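Local coordinates for protein alpha-galactosidase (Umbelopsis vinacea, PDB 3A5V) that probably releases terminal alpha-linked galactose by hydrolysing its glycosidic bond, as a family 27 glycoside hydrolase seen as a tetramer, at residues C53-E58 with G102-S107; I285-V290 with W364-L369; I358-L363 with R386-M391. One frame throughout, in Å; residues are numbered along the deposited sequence. Where two conformers were deposited one is given.

From the N terminus, contact 1 comes first, joining the loop that follows strand 47-49 to the loop that follows strand 89-95, both at the C-terminal ends of barrel strands. It is complete before the other two begin. Contact 2 then closes a long excursion from helix 288-294, at the end of the barrel region, to the start of strand 367-372 in the C-terminal beta sandwich. Contact 3 pairs strand 358-362 with strand 384-390. Because the chain order is 285-290, 358-363, 364-369, 386-391, contacts 2 and 3 cross. They also touch, through the salt bridge of E289 with R361, whereas contact 1 lies about 42 Å from contact 2, centre to centre.

Contact 1 (C53-E58 with G102-S107); sequences CWQKNE and GGHIAS. With MAN (alpha-D-mannopyranose), chain B; MAN (alpha-D-mannopyranose), chain C.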
loop_
_atom_site.group_PDB
_atom_site.type_symbol
_atom_site.label_atom_id
_atom_site.label_comp_id
_atom_site.label_asym_id
_atom_site.label_seq_id
_atom_site.Cartn_x
_atom_site.Cartn_y
_atom_site.Cartn_z
ATOM N N CYS A 53 11.252 1.104 -31.939
ATOM C CA CYS A 53 12.489 1.037 -32.766
ATOM C C CYS A 53 12.288 1.518 -34.217
ATOM O O CYS A 53 13.126 1.244 -35.080
ATOM C CB CYS A 53 13.142 -0.357 -32.682
ATOM S SG CYS A 53 14.953 -0.357 -32.798
ATOM N N TRP A 54 11.206 2.264 -34.465
ATOM C CA TRP A 54 10.992 2.943 -35.755
ATOM C C TRP A 54 11.692 4.308 -35.804
ATOM O O TRP A 54 11.897 4.850 -36.884
ATOM C CB TRP A 54 9.491 3.134 -36.053
ATOM C CG TRP A 54 8.733 3.960 -35.022
ATOM C CD1 TRP A 54 8.003 3.473 -33.956
ATOM C CD2 TRP A 54 8.614 5.391 -34.960
ATOM N NE1 TRP A 54 7.464 4.502 -33.241
ATOM C CE2 TRP A 54 7.810 5.693 -33.830
ATOM C CE3 TRP A 54 9.106 6.450 -35.749
ATOM C CZ2 TRP A 54 7.483 7.013 -33.466
ATOM C CZ3 TRP A 54 8.800 7.757 -35.382
ATOM C CH2 TRP A 54 8.001 8.032 -34.244
ATOM N N GLN A 55 12.054 4.834 -34.631
ATOM C CA GLN A 55 12.444 6.233 -34.452
ATOM C C GLN A 55 13.818 6.567 -35.032
ATOM O O GLN A 55 14.745 5.771 -34.955
ATOM C CB GLN A 55 12.436 6.625 -32.961
ATOM C CG GLN A 55 11.071 6.530 -32.259
ATOM C CD GLN A 55 10.771 5.129 -31.713
ATOM O OE1 GLN A 55 11.420 4.156 -32.083
ATOM N NE2 GLN A 55 9.796 5.038 -30.812
ATOM N N LYS A 56 13.918 7.765 -35.604
ATOM C CA LYS A 56 15.203 8.380 -35.911
ATOM C C LYS A 56 15.918 8.698 -34.590
ATOM O O LYS A 56 15.274 8.835 -33.529
ATOM C CB LYS A 56 14.966 9.660 -36.733
ATOM C CG LYS A 56 16.198 10.208 -37.452
ATOM C CD LYS A 56 15.792 11.282 -38.461
ATOM C CE LYS A 56 17.012 12.065 -38.953
ATOM N NZ LYS A 56 16.599 12.979 -40.045
ATOM N N ASN A 57 17.246 8.798 -34.640
ATOM C CA ASN A 57 18.057 8.960 -33.424
ATOM C C ASN A 57 17.877 10.295 -32.693
ATOM O O ASN A 57 18.143 10.380 -31.495
ATOM C CB ASN A 57 19.545 8.729 -33.725
ATOM C CG ASN A 57 20.139 9.851 -34.559
ATOM O OD1 ASN A 57 19.603 10.194 -35.616
ATOM N ND2 ASN A 57 21.234 10.448 -34.077
ATOM N N GLU A 58 17.431 11.329 -33.406
ATOM C CA GLU A 58 17.197 12.638 -32.806
ATOM C C GLU A 58 16.017 13.323 -33.476
ATOM O O GLU A 58 15.693 13.010 -34.619
ATOM C CB GLU A 58 18.455 13.532 -32.884
ATOM C CG GLU A 58 19.685 13.020 -32.064
ATOM C CD GLU A 58 19.439 12.881 -30.536
ATOM O OE1 GLU A 58 18.649 13.667 -29.957
ATOM O OE2 GLU A 58 20.054 11.979 -29.906
ATOM N N GLY A 102 12.647 0.756 -25.318
ATOM C CA GLY A 102 13.850 0.394 -26.070
ATOM C C GLY A 102 14.943 1.452 -26.059
ATOM O O GLY A 102 15.994 1.267 -26.688
ATOM N N GLY A 103 14.696 2.572 -25.370
ATOM C CA GLY A 103 15.694 3.642 -25.255
ATOM C C GLY A 103 15.677 4.690 -26.359
ATOM O O GLY A 103 16.605 5.489 -26.468
ATOM N N HIS A 104 14.619 4.709 -27.170
ATOM C CA HIS A 104 14.466 5.722 -28.225
ATOM C C HIS A 104 13.732 6.968 -27.731
ATOM O O HIS A 104 13.104 6.945 -26.678
ATOM C CB HIS A 104 13.788 5.083 -29.437
ATOM C CG HIS A 104 14.489 3.838 -29.879
ATOM N ND1 HIS A 104 13.988 2.575 -29.645
ATOM C CD2 HIS A 104 15.715 3.660 -30.422
ATOM C CE1 HIS A 104 14.856 1.675 -30.069
ATOM N NE2 HIS A 104 15.904 2.306 -30.563
ATOM N N ILE A 105 13.826 8.059 -28.488
ATOM C CA ILE A 105 13.143 9.310 -28.137
ATOM C C ILE A 105 11.635 9.073 -28.019
ATOM O O ILE A 105 11.033 8.471 -28.909
ATOM C CB ILE A 105 13.431 10.443 -29.173
ATOM C CG1 ILE A 105 14.946 10.659 -29.354
ATOM C CG2 ILE A 105 12.688 11.742 -28.810
ATOM C CD1 ILE A 105 15.661 11.224 -28.142
ATOM N N ALA A 106 11.050 9.548 -26.915
ATOM C CA ALA A 106 9.610 9.396 -26.656
ATOM C C ALA A 106 8.927 10.767 -26.437
ATOM O O ALA A 106 9.548 11.807 -26.645
ATOM C CB ALA A 106 9.386 8.455 -25.467
ATOM N N SER A 107 7.659 10.765 -26.018
ATOM C CA SER A 107 6.787 11.926 -26.238
ATOM C C SER A 107 6.445 12.823 -25.047
ATOM O O SER A 107 5.719 13.804 -25.235
ATOM C CB SER A 107 5.476 11.478 -26.913
ATOM O OG SER A 107 5.743 10.675 -28.062
HETATM C C1 MAN B . 21.321 6.908 -29.326
HETATM C C2 MAN B . 20.987 5.419 -29.454
HETATM C C3 MAN B . 19.665 5.203 -30.197
HETATM C C4 MAN B . 18.547 6.128 -29.712
HETATM C C5 MAN B . 19.043 7.560 -29.466
HETATM C C6 MAN B . 17.988 8.446 -28.812
HETATM O O2 MAN B . 20.909 4.809 -28.179
HETATM O O3 MAN B . 19.255 3.858 -30.057
HETATM O O4 MAN B . 17.546 6.134 -30.704
HETATM O O5 MAN B . 20.241 7.571 -28.688
HETATM O O6 MAN B . 17.704 8.000 -27.503
HETATM C C1 MAN C . 23.800 10.584 -30.746
HETATM C C2 MAN C . 22.537 9.744 -30.476
HETATM C C3 MAN C . 22.805 8.235 -30.623
HETATM C C4 MAN C . 23.567 7.926 -31.913
HETATM C C5 MAN C . 24.774 8.856 -32.092
HETATM C C6 MAN C . 25.500 8.610 -33.417
HETATM O O2 MAN C . 21.485 10.143 -31.330
HETATM O O3 MAN C . 21.612 7.470 -30.628
HETATM O O4 MAN C . 23.984 6.579 -31.871
HETATM O O5 MAN C . 24.390 10.226 -31.988
HETATM O O6 MAN C . 24.688 9.016 -34.500
HETATM O O HOH W 1 8.669 7.892 -29.938
HETATM O O HOH W 2 15.310 7.603 -31.054
#
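Q55 and H104 cross at about a right angle, yet the amide and the imidazole are nearly parallel, their planes 19° apart. Q55 OE1 lies 3.7 Å from H104 CB and accepts weakly from C53 N, while NE2 donates to a water that donates in turn to I105 O, so glutamine suits this seam with both ends of its amide used. H104 CG stands anti to its own carbonyl carbon (chi1 -53°), which carries the ring between C53 and a bound mannose. C53 SG, in disulfide linkage to C21, approaches the ring obliquely, though its closeness is doubtful because C53 has a second conformer. At the ring's edge, in plane, the chain B mannose O4 lies 3.1 Å from H104 CD2, and a second water joins it to K56 O and I105 N. H104 ND1 bonds D52. N57 ND2 donates to O2 of the chain C mannose over 2.8 Å, and that hydroxyl donates to E58 OE2: amide and carboxylate serve it as donor and acceptor. Both mannoses probably belong to an N-glycan. W54 packs on I92 of strand 89-95 and W118 of helix 111-121, and S107 also touches W118, so both loops meet that helix.

Contact 2 (I285-V290 with W364-L369); sequences IMNKEV and WKQKSL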
loop_
_atom_site.group_PDB
_atom_site.type_symbol
_atom_site.label_atom_id
_atom_site.label_comp_id
_atom_site.label_asym_id
_atom_site.label_seq_id
_atom_site.Cartn_x
_atom_site.Cartn_y
_atom_site.Cartn_z
ATOM N N ILE A 285 -6.737 -18.952 -34.201
ATOM C CA ILE A 285 -6.948 -17.515 -34.439
ATOM C C ILE A 285 -7.971 -17.194 -35.542
ATOM O O ILE A 285 -8.298 -16.022 -35.755
ATOM C CB ILE A 285 -5.617 -16.744 -34.664
ATOM C CG1 ILE A 285 -4.993 -17.086 -36.036
ATOM C CG2 ILE A 285 -4.633 -16.987 -33.457
ATOM C CD1 ILE A 285 -3.732 -16.266 -36.383
ATOM N N MET A 286 -8.455 -18.214 -36.254
ATOM C CA MET A 286 -9.369 -17.946 -37.375
ATOM C C MET A 286 -10.738 -18.573 -37.203
ATOM O O MET A 286 -11.412 -18.891 -38.192
ATOM C CB MET A 286 -8.758 -18.379 -38.726
ATOM C CG MET A 286 -7.410 -17.724 -39.053
ATOM S SD MET A 286 -6.909 -18.203 -40.736
ATOM C CE MET A 286 -5.359 -17.317 -40.917
ATOM N N ASN A 287 -11.156 -18.749 -35.956
ATOM C CA ASN A 287 -12.456 -19.350 -35.689
ATOM C C ASN A 287 -13.476 -18.228 -35.527
ATOM O O ASN A 287 -13.473 -17.528 -34.517
ATOM C CB ASN A 287 -12.378 -20.242 -34.435
ATOM C CG ASN A 287 -13.701 -20.948 -34.121
ATOM O OD1 ASN A 287 -14.773 -20.349 -34.216
ATOM N ND2 ASN A 287 -13.622 -22.224 -33.729
ATOM N N LYS A 288 -14.342 -18.052 -36.522
ATOM C CA LYS A 288 -15.302 -16.936 -36.522
ATOM C C LYS A 288 -16.239 -16.930 -35.327
ATOM O O LYS A 288 -16.669 -15.870 -34.907
ATOM C CB LYS A 288 -16.152 -16.917 -37.816
ATOM C CG LYS A 288 -15.326 -16.676 -39.093
ATOM C CD LYS A 288 -16.220 -16.806 -40.343
ATOM C CE LYS A 288 -15.392 -16.780 -41.612
ATOM N NZ LYS A 288 -16.339 -16.773 -42.791
ATOM N N GLU A 289 -16.587 -18.113 -34.812
ATOM C CA GLU A 289 -17.537 -18.215 -33.701
ATOM C C GLU A 289 -16.902 -17.719 -32.392
ATOM O O GLU A 289 -17.573 -17.109 -31.575
ATOM C CB GLU A 289 -18.049 -19.656 -33.552
ATOM C CG GLU A 289 -18.758 -20.183 -34.828
ATOM C CD GLU A 289 -19.579 -21.444 -34.589
ATOM O OE1 GLU A 289 -20.011 -21.696 -33.445
ATOM O OE2 GLU A 289 -19.800 -22.198 -35.560
ATOM N N VAL A 290 -15.606 -17.972 -32.221
ATOM C CA VAL A 290 -14.867 -17.460 -31.053
ATOM C C VAL A 290 -14.665 -15.940 -31.169
ATOM O O VAL A 290 -14.895 -15.204 -30.211
ATOM C CB VAL A 290 -13.520 -18.185 -30.864
ATOM C CG1 VAL A 290 -12.830 -17.713 -29.555
ATOM C CG2 VAL A 290 -13.724 -19.708 -30.838
ATOM N N TRP A 364 -15.401 -24.021 -30.269
ATOM C CA TRP A 364 -14.149 -24.479 -30.894
ATOM C C TRP A 364 -14.403 -25.575 -31.918
ATOM O O TRP A 364 -13.856 -25.533 -33.025
ATOM C CB TRP A 364 -13.135 -24.960 -29.842
ATOM C CG TRP A 364 -12.481 -23.785 -29.139
ATOM C CD1 TRP A 364 -12.574 -23.463 -27.808
ATOM C CD2 TRP A 364 -11.675 -22.761 -29.747
ATOM N NE1 TRP A 364 -11.867 -22.316 -27.547
ATOM C CE2 TRP A 364 -11.299 -21.862 -28.714
ATOM C CE3 TRP A 364 -11.212 -22.533 -31.058
ATOM C CZ2 TRP A 364 -10.494 -20.733 -28.947
ATOM C CZ3 TRP A 364 -10.406 -21.397 -31.297
ATOM C CH2 TRP A 364 -10.057 -20.514 -30.242
ATOM N N LYS A 365 -15.222 -26.552 -31.532
ATOM C CA LYS A 365 -15.579 -27.677 -32.410
ATOM C C LYS A 365 -16.583 -27.240 -33.466
ATOM O O LYS A 365 -16.706 -27.883 -34.527
ATOM C CB LYS A 365 -16.099 -28.863 -31.580
ATOM C CG LYS A 365 -15.008 -29.490 -30.714
ATOM C CD LYS A 365 -15.508 -30.505 -29.659
ATOM C CE LYS A 365 -14.621 -30.449 -28.388
ATOM N NZ LYS A 365 -13.229 -30.945 -28.586
ATOM N N GLN A 366 -17.256 -26.120 -33.193
ATOM C CA GLN A 366 -18.334 -25.589 -34.036
ATOM C C GLN A 366 -19.414 -26.660 -34.273
ATOM O O GLN A 366 -19.767 -26.993 -35.415
ATOM C CB GLN A 366 -17.784 -25.017 -35.347
ATOM C CG GLN A 366 -16.767 -23.877 -35.158
ATOM C CD GLN A 366 -16.377 -23.220 -36.470
ATOM O OE1 GLN A 366 -16.391 -23.861 -37.521
ATOM N NE2 GLN A 366 -16.041 -21.937 -36.418
ATOM N N LYS A 367 -19.922 -27.208 -33.173
ATOM C CA LYS A 367 -20.998 -28.187 -33.249
ATOM C C LYS A 367 -21.914 -28.081 -32.040
ATOM O O LYS A 367 -21.476 -27.726 -30.936
ATOM C CB LYS A 367 -20.447 -29.607 -33.376
ATOM C CG LYS A 367 -19.725 -30.100 -32.152
ATOM C CD LYS A 367 -19.420 -31.588 -32.234
ATOM C CE LYS A 367 -18.630 -32.031 -31.004
ATOM N NZ LYS A 367 -18.058 -33.392 -31.202
ATOM N N SER A 368 -23.185 -28.393 -32.268
ATOM C CA SER A 368 -24.150 -28.508 -31.193
ATOM C C SER A 368 -23.831 -29.725 -30.339
ATOM O O SER A 368 -23.534 -30.802 -30.868
ATOM C CB SER A 368 -25.563 -28.659 -31.749
ATOM O OG SER A 368 -26.493 -28.735 -30.675
ATOM N N LEU A 369 -23.892 -29.549 -29.020
ATOM C CA LEU A 369 -23.779 -30.680 -28.108
ATOM C C LEU A 369 -25.148 -31.237 -27.743
ATOM O O LEU A 369 -25.230 -32.209 -27.000
ATOM C CB LEU A 369 -22.992 -30.311 -26.837
ATOM C CG LEU A 369 -21.547 -29.815 -27.031
ATOM C CD1 LEU A 369 -20.931 -29.458 -25.666
ATOM C CD2 LEU A 369 -20.674 -30.841 -27.810
HETATM O O HOH W 3 -14.863 -20.199 -38.570
#
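N287, the N-cap of helix 288-294, meets W364 and Q366 where the barrel region joins the C-terminal beta sandwich. Its CG lies anti to the backbone N (chi1 -178°), which swings OD1 back over the helix start. There OD1 accepts from V290 N at 3.2 Å, with the donor well above the carbonyl plane, and more weakly from E289 N. A third donor, Q366 NE2, reaches the same oxygen at 3.0 Å in a weak bond, the two amide planes nearly perpendicular. A water bridges Q366 NE2 and K288 N. Q366 and K367 both face D362 in a G1 beta bulge, where Q366 takes the positive phi. Its side chain stacks against the E289 carboxylate, E289 OE2 lying 3.5 Å from Q366 CB, planes 16° apart; the main partner of that acid is R361. V290 CG2 makes a CH-pi contact over the six-membered ring of W364, 3.5 Å from its centroid, the branched valine offering a methyl to the ring face. The indole NE1 bonds T259, and R255 makes a cation-pi contact with the ring. Replacing W364 with an alanine is likely to open a gap beside V290 CG2 and leave T259 OG1 and R255 without their indole partner. Asparagine suits the cap because its two ends differ: OD1 gathers N-H groups while ND2 donates to L363 O, so one side chain caps the helix N terminus and binds it to the sandwich.

Contact 3 (I358-L363 with R386-M391); sequences IEVRDL and RLLKFM. With NAG (2-acetamido-2-deoxy-beta-D-glucopyranose), chain D.
Strands 358-362 and 386-390 run antiparallel, R361 and K389 forming a hydrogen-bonded pair between the non-hydrogen-bonded pairs V360-F390 and D362-L388. R361 N to K389 O is 2.8 Å and K389 N to R361 O 2.9 Å; M391 N bonds E359 O and L363 N bonds L387 O, carrying the pairing past both ends. On the face bearing V360, D362, L388 and F390, the V360 and F390 side chains lie side by side, and V360 CG2 sits over the centre of the phenyl ring, 3.7 Å from its centroid. V360 CG1 rests on L388 CB at 3.8 Å, so branched and aromatic groups fill this buried layer. D362 stands at its polar end. R386, bent at chi2 (-66°) and chi3 (-68°), curls round to grip D362 OD2 side-on with NE at 3.0 Å and NH2 at 2.8 Å, the carboxylate and guanidinium nearly coplanar. D362 OD1 takes a water that also accepts from L387 N, as well as K365 N, so the buried acid is well satisfied. L363 CD2 packs on K389 CB at 3.7 Å, and M391 runs alongside E359; lysine and arginine suit the central pair because their stems are aliphatic while their charged ends lead away, R361 to E289. At the E359-M391 end, E359 N donates to O6 of an N-acetylglucosamine of a glycan attached to the protein. Within the sandwich, strand 358-362 lies between 367-372 and 384-390, the latter flanked by 322-329; V360 and L388 face I376 and L378 of strand 375-380 in the other sheet.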
loop_
_atom_site.group_PDB
_atom_site.type_symbol
_atom_site.label_atom_id
_atom_site.label_comp_id
_atom_site.label_asym_id
_atom_site.label_seq_id
_atom_site.Cartn_x
_atom_site.Cartn_y
_atom_site.Cartn_z
ATOM N N ILE A 358 -31.916 -26.413 -22.536
ATOM C CA ILE A 358 -31.232 -25.405 -23.352
ATOM C C ILE A 358 -30.189 -26.092 -24.232
ATOM O O ILE A 358 -29.467 -26.984 -23.768
ATOM C CB ILE A 358 -30.537 -24.306 -22.463
ATOM C CG1 ILE A 358 -31.555 -23.584 -21.566
ATOM C CG2 ILE A 358 -29.779 -23.267 -23.320
ATOM C CD1 ILE A 358 -30.901 -22.753 -20.443
ATOM N N GLU A 359 -30.126 -25.681 -25.498
ATOM C CA GLU A 359 -29.124 -26.187 -26.423
ATOM C C GLU A 359 -27.771 -25.541 -26.137
ATOM O O GLU A 359 -27.674 -24.320 -25.980
ATOM C CB GLU A 359 -29.498 -25.904 -27.886
ATOM C CG GLU A 359 -28.484 -26.525 -28.853
ATOM C CD GLU A 359 -28.647 -26.118 -30.320
ATOM O OE1 GLU A 359 -29.495 -25.267 -30.644
ATOM O OE2 GLU A 359 -27.877 -26.657 -31.147
ATOM N N VAL A 360 -26.735 -26.373 -26.104
ATOM C CA VAL A 360 -25.374 -25.908 -25.841
ATOM C C VAL A 360 -24.510 -26.235 -27.050
ATOM O O VAL A 360 -24.510 -27.377 -27.533
ATOM C CB VAL A 360 -24.773 -26.591 -24.586
ATOM C CG1 VAL A 360 -23.333 -26.075 -24.326
ATOM C CG2 VAL A 360 -25.675 -26.348 -23.360
ATOM N N ARG A 361 -23.784 -25.234 -27.531
ATOM C CA ARG A 361 -22.892 -25.399 -28.685
ATOM C C ARG A 361 -21.433 -25.275 -28.236
ATOM O O ARG A 361 -21.101 -24.420 -27.406
ATOM C CB ARG A 361 -23.204 -24.325 -29.725
ATOM C CG ARG A 361 -22.336 -24.369 -30.976
ATOM C CD ARG A 361 -22.812 -23.330 -31.993
ATOM N NE ARG A 361 -22.071 -23.412 -33.261
ATOM C CZ ARG A 361 -22.348 -24.267 -34.247
ATOM N NH1 ARG A 361 -23.335 -25.159 -34.113
ATOM N NH2 ARG A 361 -21.614 -24.254 -35.360
ATOM N N ASP A 362 -20.575 -26.123 -28.793
ATOM C CA ASP A 362 -19.139 -26.046 -28.544
ATOM C C ASP A 362 -18.560 -25.177 -29.655
ATOM O O ASP A 362 -18.590 -25.566 -30.834
ATOM C CB ASP A 362 -18.516 -27.447 -28.535
ATOM C CG ASP A 362 -17.031 -27.446 -28.161
ATOM O OD1 ASP A 362 -16.269 -26.551 -28.620
ATOM O OD2 ASP A 362 -16.618 -28.360 -27.410
ATOM N N LEU A 363 -18.045 -24.003 -29.275
ATOM C CA LEU A 363 -17.608 -22.993 -30.251
ATOM C C LEU A 363 -16.289 -23.306 -30.954
ATOM O O LEU A 363 -16.077 -22.893 -32.109
ATOM C CB LEU A 363 -17.551 -21.601 -29.605
ATOM C CG LEU A 363 -18.881 -21.064 -29.060
ATOM C CD1 LEU A 363 -18.709 -19.592 -28.735
ATOM C CD2 LEU A 363 -20.063 -21.267 -30.057
ATOM N N ARG A 386 -13.077 -25.664 -22.251
ATOM C CA ARG A 386 -14.189 -25.894 -23.173
ATOM C C ARG A 386 -14.967 -24.581 -23.220
ATOM O O ARG A 386 -15.294 -24.014 -22.173
ATOM C CB ARG A 386 -15.098 -27.061 -22.736
ATOM C CG ARG A 386 -14.397 -28.443 -22.717
ATOM C CD ARG A 386 -13.979 -28.923 -24.124
ATOM N NE ARG A 386 -15.129 -29.235 -24.983
ATOM C CZ ARG A 386 -15.813 -30.383 -24.947
ATOM N NH1 ARG A 386 -15.473 -31.348 -24.088
ATOM N NH2 ARG A 386 -16.840 -30.563 -25.774
ATOM N N LEU A 387 -15.228 -24.110 -24.435
ATOM C CA LEU A 387 -15.875 -22.828 -24.679
ATOM C C LEU A 387 -17.265 -23.106 -25.237
ATOM O O LEU A 387 -17.397 -23.672 -26.342
ATOM C CB LEU A 387 -15.058 -21.995 -25.689
ATOM C CG LEU A 387 -15.731 -20.713 -26.208
ATOM C CD1 LEU A 387 -16.070 -19.756 -25.064
ATOM C CD2 LEU A 387 -14.880 -20.008 -27.263
ATOM N N LEU A 388 -18.288 -22.703 -24.484
ATOM C CA LEU A 388 -19.663 -23.082 -24.780
ATOM C C LEU A 388 -20.524 -21.866 -25.005
ATOM O O LEU A 388 -20.322 -20.816 -24.358
ATOM C CB LEU A 388 -20.278 -23.892 -23.615
ATOM C CG LEU A 388 -19.439 -25.056 -23.066
ATOM C CD1 LEU A 388 -20.096 -25.636 -21.800
ATOM C CD2 LEU A 388 -19.218 -26.140 -24.141
ATOM N N LYS A 389 -21.493 -22.013 -25.908
ATOM C CA LYS A 389 -22.573 -21.043 -26.030
ATOM C C LYS A 389 -23.920 -21.696 -25.730
ATOM O O LYS A 389 -24.298 -22.690 -26.361
ATOM C CB LYS A 389 -22.590 -20.410 -27.430
ATOM C CG LYS A 389 -23.659 -19.308 -27.586
ATOM C CD LYS A 389 -23.674 -18.785 -29.015
ATOM C CE LYS A 389 -24.771 -17.742 -29.228
ATOM N NZ LYS A 389 -24.708 -17.254 -30.626
ATOM N N PHE A 390 -24.627 -21.123 -24.758
ATOM C CA PHE A 390 -25.985 -21.540 -24.408
ATOM C C PHE A 390 -26.930 -20.729 -25.269
ATOM O O PHE A 390 -26.854 -19.494 -25.273
ATOM C CB PHE A 390 -26.260 -21.294 -22.914
ATOM C CG PHE A 390 -25.692 -22.365 -22.001
ATOM C CD1 PHE A 390 -24.317 -22.572 -21.912
ATOM C CD2 PHE A 390 -26.541 -23.156 -21.236
ATOM C CE1 PHE A 390 -23.776 -23.587 -21.067
ATOM C CE2 PHE A 390 -26.035 -24.153 -20.392
ATOM C CZ PHE A 390 -24.643 -24.380 -20.310
ATOM N N MET A 391 -27.807 -21.415 -26.003
ATOM C CA MET A 391 -28.631 -20.763 -27.028
ATOM C C MET A 391 -29.875 -20.087 -26.454
ATOM O O MET A 391 -30.621 -19.415 -27.160
ATOM C CB MET A 391 -28.989 -21.757 -28.147
ATOM C CG MET A 391 -27.776 -22.368 -28.827
ATOM S SD MET A 391 -26.689 -21.168 -29.650
ATOM C CE MET A 391 -27.704 -20.764 -31.061
HETATM C C1 NAG D . -33.660 -27.195 -26.590
HETATM C C2 NAG D . -35.169 -27.301 -26.300
HETATM C C3 NAG D . -35.943 -26.179 -26.998
HETATM C C4 NAG D . -35.345 -24.814 -26.650
HETATM C C5 NAG D . -33.820 -24.828 -26.863
HETATM C C6 NAG D . -33.189 -23.507 -26.413
HETATM C C7 NAG D . -36.388 -29.365 -25.854
HETATM C C8 NAG D . -36.695 -30.767 -26.308
HETATM N N2 NAG D . -35.691 -28.602 -26.695
HETATM O O3 NAG D . -37.301 -26.211 -26.616
HETATM O O4 NAG D . -35.896 -23.822 -27.496
HETATM O O5 NAG D . -33.230 -25.906 -26.176
HETATM O O6 NAG D . -31.825 -23.471 -26.756
HETATM O O7 NAG D . -36.798 -28.962 -24.756
HETATM O O HOH W 4 -14.512 -26.086 -26.524
#